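Long-range contacts in periplasmic branched-chain amino acid-binding protein (Burkholderia mallei, PDB 3I09), which probably captures branched-chain amino acids or similar small ligands in the periplasm for an ABC transporter, and here holds acetoacetic acid: residues 108-113 with 368-373; 124-129 with 361-366. All blocks are in the same frame, centred on the assembly; numbering follows the deposited sequence.

Interaction 1: residues 108-113 with 368-373; sequences LTNEQC and ETRCAL. With EDO (1,2-ethanediol), chain N.
The disulfide Cys113–Cys371 ties a type I beta turn, Asn110 to Cys113, to the C-terminal tail of the chain. Its modelled SG–SG separation between Cys113 and Cys371 is 2.6 Å, stretched for a disulfide, and the exact length is doubtful. A chi1 of 174° swings the Cys371 sulfur away from its own amide nitrogen and across to Cys113, while CG of Leu373 packs on the sulfur of Cys113, roughly at right angles to the S–S line.

Polar contacts flank the disulfide. The Asn110 carboxamide does two jobs. OD1 accepts the backbone N of Arg370 at 2.8 Å, nearly straight at the hydrogen and on a lone pair in the carbonyl plane. The amide also stacks on the Arg370 guanidinium, the two planes parallel within 1° and CG of Asn110 over the guanidinium centre. Bends at chi2 and chi3 fold the arginine back against that amide. Glu111 meets the guanidinium at its edge in a side-on salt bridge: NE of Arg370 gives to OE2 of Glu111 at 2.9 Å, approaching from above the carboxylate plane, and NH2 of Arg370 to OE1 of Glu111 at 3.0 Å, on the syn lone pair. Asp106 is a second acidic partner, at NH1.

Within the tail, Cys371 N donates to Thr369 OG1 in an ST turn. Water 2 accepts from Ala372 N at 2.8 Å and also lies within bonding distance of Asn110 O. Disulfide, stacked amide and salt bridge together make a cross-linked beta turn that fastens the C-terminal tail to the N-terminal lobe of a type I periplasmic binding protein.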
loop_
_atom_site.group_PDB
_atom_site.type_symbol
_atom_site.label_atom_id
_atom_site.label_comp_id
_atom_site.label_asym_id
_atom_site.label_seq_id
_atom_site.Cartn_x
_atom_site.Cartn_y
_atom_site.Cartn_z
ATOM N N LEU A 108 -9.946 -2.271 -6.159
ATOM C CA LEU A 108 -9.394 -1.493 -7.243
ATOM C C LEU A 108 -9.078 -2.297 -8.508
ATOM O O LEU A 108 -9.027 -1.717 -9.570
ATOM C CB LEU A 108 -8.118 -0.771 -6.773
ATOM C CG LEU A 108 -8.383 0.453 -5.918
ATOM C CD1 LEU A 108 -7.075 0.773 -5.132
ATOM C CD2 LEU A 108 -8.885 1.718 -6.775
ATOM N N THR A 109 -8.855 -3.612 -8.365
ATOM C CA THR A 109 -8.562 -4.476 -9.506
ATOM C C THR A 109 -9.565 -5.622 -9.617
ATOM O O THR A 109 -9.326 -6.615 -10.267
ATOM C CB THR A 109 -7.131 -5.026 -9.409
ATOM O OG1 THR A 109 -6.990 -5.755 -8.191
ATOM C CG2 THR A 109 -6.093 -3.842 -9.456
ATOM N N ASN A 110 -10.713 -5.443 -8.974
ATOM C CA ASN A 110 -11.724 -6.466 -8.880
ATOM C C ASN A 110 -13.077 -5.836 -9.182
ATOM O O ASN A 110 -13.293 -5.461 -10.337
ATOM C CB ASN A 110 -11.620 -7.180 -7.533
ATOM C CG ASN A 110 -10.572 -8.259 -7.560
ATOM O OD1 ASN A 110 -10.771 -9.324 -8.205
ATOM N ND2 ASN A 110 -9.433 -7.998 -6.916
ATOM N N GLU A 111 -13.936 -5.654 -8.181
ATOM C CA GLU A 111 -15.276 -5.102 -8.431
ATOM C C GLU A 111 -15.248 -3.733 -9.114
ATOM O O GLU A 111 -16.193 -3.390 -9.827
ATOM C CB GLU A 111 -16.090 -5.016 -7.139
ATOM C CG GLU A 111 -16.490 -6.361 -6.538
ATOM C CD GLU A 111 -15.423 -7.007 -5.675
ATOM O OE1 GLU A 111 -14.313 -6.420 -5.505
ATOM O OE2 GLU A 111 -15.722 -8.102 -5.132
ATOM N N GLN A 112 -14.205 -2.939 -8.857
ATOM C CA GLN A 112 -14.092 -1.603 -9.423
ATOM C C GLN A 112 -12.895 -1.451 -10.351
ATOM O O GLN A 112 -12.352 -0.350 -10.507
ATOM C CB GLN A 112 -14.103 -0.560 -8.301
ATOM C CG GLN A 112 -15.447 -0.614 -7.550
ATOM C CD GLN A 112 -15.597 0.385 -6.404
ATOM O OE1 GLN A 112 -16.057 0.025 -5.297
ATOM N NE2 GLN A 112 -15.266 1.628 -6.655
ATOM N N CYS A 113 -12.534 -2.541 -11.044
ATOM C CA CYS A 113 -11.430 -2.486 -11.979
ATOM C C CYS A 113 -11.804 -1.604 -13.170
ATOM O O CYS A 113 -12.992 -1.440 -13.511
ATOM C CB CYS A 113 -11.020 -3.886 -12.421
ATOM S SG CYS A 113 -12.216 -4.658 -13.532
ATOM N N GLU A 368 -10.358 -16.605 -9.355
ATOM C CA GLU A 368 -11.056 -15.990 -8.236
ATOM C C GLU A 368 -11.346 -14.502 -8.459
ATOM O O GLU A 368 -11.942 -13.853 -7.605
ATOM C CB GLU A 368 -10.244 -16.176 -6.940
ATOM C CG GLU A 368 -9.831 -17.671 -6.627
ATOM C CD GLU A 368 -11.005 -18.600 -6.277
ATOM O OE1 GLU A 368 -11.902 -18.182 -5.509
ATOM O OE2 GLU A 368 -11.029 -19.767 -6.753
ATOM N N THR A 369 -10.929 -13.960 -9.591
ATOM C CA THR A 369 -11.108 -12.540 -9.856
ATOM C C THR A 369 -12.567 -12.098 -9.861
ATOM O O THR A 369 -13.445 -12.837 -10.317
ATOM C CB THR A 369 -10.516 -12.137 -11.208
ATOM O OG1 THR A 369 -10.462 -10.714 -11.304
ATOM C CG2 THR A 369 -11.333 -12.753 -12.392
ATOM N N ARG A 370 -12.810 -10.887 -9.388
ATOM C CA ARG A 370 -14.121 -10.232 -9.549
ATOM C C ARG A 370 -14.024 -9.085 -10.563
ATOM O O ARG A 370 -14.935 -8.238 -10.685
ATOM C CB ARG A 370 -14.669 -9.774 -8.186
ATOM C CG ARG A 370 -14.700 -10.910 -7.107
ATOM C CD ARG A 370 -13.491 -10.958 -6.174
ATOM N NE ARG A 370 -13.370 -9.713 -5.443
ATOM C CZ ARG A 370 -12.311 -9.322 -4.735
ATOM N NH1 ARG A 370 -11.224 -10.092 -4.605
ATOM N NH2 ARG A 370 -12.349 -8.146 -4.136
ATOM N N CYS A 371 -12.925 -9.072 -11.328
ATOM C CA CYS A 371 -12.719 -8.067 -12.378
ATOM C C CYS A 371 -13.438 -8.494 -13.656
ATOM O O CYS A 371 -13.047 -9.453 -14.312
ATOM C CB CYS A 371 -11.233 -7.881 -12.674
ATOM S SG CYS A 371 -10.896 -6.788 -14.066
ATOM N N ALA A 372 -14.499 -7.760 -13.999
ATOM C CA ALA A 372 -15.309 -8.078 -15.175
ATOM C C ALA A 372 -14.526 -7.943 -16.509
ATOM O O ALA A 372 -14.957 -8.478 -17.548
ATOM C CB ALA A 372 -16.578 -7.200 -15.181
ATOM N N LEU A 373 -13.382 -7.271 -16.483
ATOM C CA LEU A 373 -12.527 -7.098 -17.668
ATOM C C LEU A 373 -11.468 -8.186 -17.839
ATOM O O LEU A 373 -10.733 -8.180 -18.836
ATOM C CB LEU A 373 -11.864 -5.722 -17.614
ATOM C CG LEU A 373 -12.824 -4.549 -17.528
ATOM C CD1 LEU A 373 -12.070 -3.204 -17.311
ATOM C CD2 LEU A 373 -13.667 -4.500 -18.786
HETATM C C1 EDO N . -10.334 -10.114 -21.576
HETATM O O1 EDO N . -11.244 -10.902 -20.787
HETATM C C2 EDO N . -8.883 -10.560 -21.376
HETATM O O2 EDO N . -8.695 -11.281 -20.151
HETATM O O HOH W 1 -8.420 -9.483 -10.178
HETATM O O HOH W 2 -15.443 -5.650 -12.372
#

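Interaction 2: residues 124-129 with 361-366; sequences TMALAK and QAFTTK
Lys129 NZ is gripped by two backbone carbonyls as helix 124-137, at the start of the second lobe of this type I periplasmic binding fold, meets the end of the short helix 359-362. NZ of Lys129 donates to Phe363 O at 2.8 Å, reaching it from above the carbonyl plane, 45° out of it; a second, weak bond runs from the same nitrogen to Gln361 O. The lysine chain is extended until a bend at chi3 (79°) brings its ammonium within reach of both oxygens, and its CD passes 3.5 Å from Ala362 O on the way. Carbonyls gathered near the end of a helix would be expected to favour a positive charge here.

One helical turn earlier the two backbones come close. Ala126 and Ala362 mark their nearest approach, and CA of Ala126 makes a CA-H...O contact with Ala362 O at 3.1 Å. The methyl of Ala126 lies over one face of the Phe363 ring in a CH-pi contact, 4.3 Å from CB to the ring centroid. Met333 of strand 329-338 touches Ala126, Ala362 and Phe363, placing the contact against the sheet that the tail has just left.

Selenomethionine Met125, one turn before Lys129 on the helix, packs on Thr364. With CG anti to the backbone N (chi1 176°), its chain crosses the Thr364 side chain at about a right angle, CG of Met125 lying 3.6 Å from Thr364 OG1. Between the two backbones, water 3 donates to Ala126 O at 2.8 Å and to Ala362 O at 3.0 Å.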
loop_
_atom_site.group_PDB
_atom_site.type_symbol
_atom_site.label_atom_id
_atom_site.label_comp_id
_atom_site.label_asym_id
_atom_site.label_seq_id
_atom_site.Cartn_x
_atom_site.Cartn_y
_atom_site.Cartn_z
ATOM N N THR A 124 -4.783 -5.811 -0.536
ATOM C CA THR A 124 -5.261 -6.605 0.604
ATOM C C THR A 124 -5.300 -8.104 0.367
ATOM O O THR A 124 -5.208 -8.881 1.325
ATOM C CB THR A 124 -6.649 -6.124 1.034
ATOM O OG1 THR A 124 -7.522 -6.110 -0.096
ATOM C CG2 THR A 124 -6.548 -4.728 1.609
HETATM N N MSE A 125 -5.419 -8.549 -0.883
HETATM C CA MSE A 125 -5.295 -9.987 -1.169
HETATM C C MSE A 125 -3.857 -10.480 -0.877
HETATM O O MSE A 125 -3.683 -11.512 -0.268
HETATM C CB MSE A 125 -5.705 -10.264 -2.619
HETATM C CG MSE A 125 -5.536 -11.653 -3.052
HETATM SE SE MSE A 125 -6.842 -12.776 -2.075
HETATM C CE MSE A 125 -8.385 -12.322 -3.133
ATOM N N ALA A 126 -2.832 -9.746 -1.313
ATOM C CA ALA A 126 -1.455 -10.124 -1.029
ATOM C C ALA A 126 -1.171 -10.121 0.467
ATOM O O ALA A 126 -0.476 -11.022 0.940
ATOM C CB ALA A 126 -0.446 -9.207 -1.752
ATOM N N LEU A 127 -1.694 -9.131 1.202
ATOM C CA LEU A 127 -1.547 -9.102 2.675
ATOM C C LEU A 127 -2.109 -10.347 3.329
ATOM O O LEU A 127 -1.452 -10.990 4.163
ATOM C CB LEU A 127 -2.156 -7.837 3.297
ATOM C CG LEU A 127 -1.570 -6.494 2.836
ATOM C CD1 LEU A 127 -2.335 -5.313 3.413
ATOM C CD2 LEU A 127 -0.031 -6.392 3.129
ATOM N N ALA A 128 -3.334 -10.686 2.927
ATOM C CA ALA A 128 -4.040 -11.842 3.451
ATOM C C ALA A 128 -3.322 -13.147 3.134
ATOM O O ALA A 128 -3.128 -13.996 4.006
ATOM C CB ALA A 128 -5.452 -11.863 2.870
ATOM N N LYS A 129 -2.952 -13.315 1.875
ATOM C CA LYS A 129 -2.261 -14.503 1.439
ATOM C C LYS A 129 -0.887 -14.636 2.080
ATOM O O LYS A 129 -0.454 -15.750 2.351
ATOM C CB LYS A 129 -2.155 -14.533 -0.084
ATOM C CG LYS A 129 -3.538 -14.815 -0.754
ATOM C CD LYS A 129 -3.498 -14.642 -2.294
ATOM C CE LYS A 129 -2.865 -15.848 -3.041
ATOM N NZ LYS A 129 -3.069 -15.753 -4.571
ATOM N N GLN A 361 1.901 -15.779 -7.388
ATOM C CA GLN A 361 1.176 -16.397 -6.299
ATOM C C GLN A 361 0.631 -15.432 -5.269
ATOM O O GLN A 361 -0.234 -15.812 -4.497
ATOM C CB GLN A 361 2.079 -17.443 -5.613
ATOM C CG GLN A 361 2.615 -18.450 -6.627
ATOM C CD GLN A 361 3.694 -19.347 -6.073
ATOM O OE1 GLN A 361 3.803 -19.553 -4.858
ATOM N NE2 GLN A 361 4.498 -19.914 -6.975
ATOM N N ALA A 362 1.081 -14.178 -5.277
ATOM C CA ALA A 362 0.768 -13.245 -4.200
ATOM C C ALA A 362 -0.594 -12.563 -4.335
ATOM O O ALA A 362 -1.234 -12.193 -3.339
ATOM C CB ALA A 362 1.872 -12.189 -4.135
ATOM N N PHE A 363 -1.046 -12.400 -5.574
ATOM C CA PHE A 363 -2.226 -11.605 -5.870
ATOM C C PHE A 363 -3.424 -12.460 -6.310
ATOM O O PHE A 363 -3.324 -13.692 -6.439
ATOM C CB PHE A 363 -1.853 -10.561 -6.940
ATOM C CG PHE A 363 -0.832 -9.552 -6.458
ATOM C CD1 PHE A 363 -1.230 -8.468 -5.726
ATOM C CD2 PHE A 363 0.531 -9.731 -6.708
ATOM C CE1 PHE A 363 -0.308 -7.545 -5.231
ATOM C CE2 PHE A 363 1.467 -8.820 -6.224
ATOM C CZ PHE A 363 1.068 -7.728 -5.514
ATOM N N THR A 364 -4.548 -11.795 -6.565
ATOM C CA THR A 364 -5.791 -12.474 -6.962
ATOM C C THR A 364 -5.544 -13.353 -8.190
ATOM O O THR A 364 -4.927 -12.904 -9.154
ATOM C CB THR A 364 -6.888 -11.427 -7.298
ATOM O OG1 THR A 364 -7.147 -10.609 -6.145
ATOM C CG2 THR A 364 -8.170 -12.104 -7.732
ATOM N N THR A 365 -6.017 -14.606 -8.146
ATOM C CA THR A 365 -5.873 -15.512 -9.270
ATOM C C THR A 365 -6.950 -15.275 -10.318
ATOM O O THR A 365 -8.031 -14.736 -10.024
ATOM C CB THR A 365 -5.952 -17.008 -8.823
ATOM O OG1 THR A 365 -7.282 -17.312 -8.363
ATOM C CG2 THR A 365 -4.943 -17.317 -7.728
ATOM N N LYS A 366 -6.660 -15.690 -11.544
ATOM C CA LYS A 366 -7.643 -15.587 -12.606
ATOM C C LYS A 366 -8.961 -16.234 -12.247
ATOM O O LYS A 366 -9.990 -15.710 -12.585
ATOM C CB LYS A 366 -7.128 -16.216 -13.904
ATOM C CG LYS A 366 -7.948 -15.855 -15.113
ATOM C CD LYS A 366 -7.240 -16.287 -16.410
ATOM C CE LYS A 366 -8.106 -16.059 -17.626
ATOM N NZ LYS A 366 -7.828 -17.043 -18.713
HETATM O O HOH W 3 0.629 -12.715 -1.054
#

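The two interactions illustrate how one chain terminus can be fastened at successive points. Interaction 2 is nested inside the loop closed by interaction 1: 108-113, 124-129, 361-366 and 368-373 follow in that order along the chain, and the tail, running outward from helix 359-362, first meets helix 124-137 and then the turn between strands 97-100 and 117-119. Their centres are 13 Å apart, and they touch where Thr364 CG2 lies 3.7 Å from Thr369 CA. The tail thus contacts the loop before strand 117-119 of the first lobe's sheet and the second-lobe helix that follows that strand, with the side chains of Thr109 and Ala126 each about 12 Å from the bound acetoacetic acid.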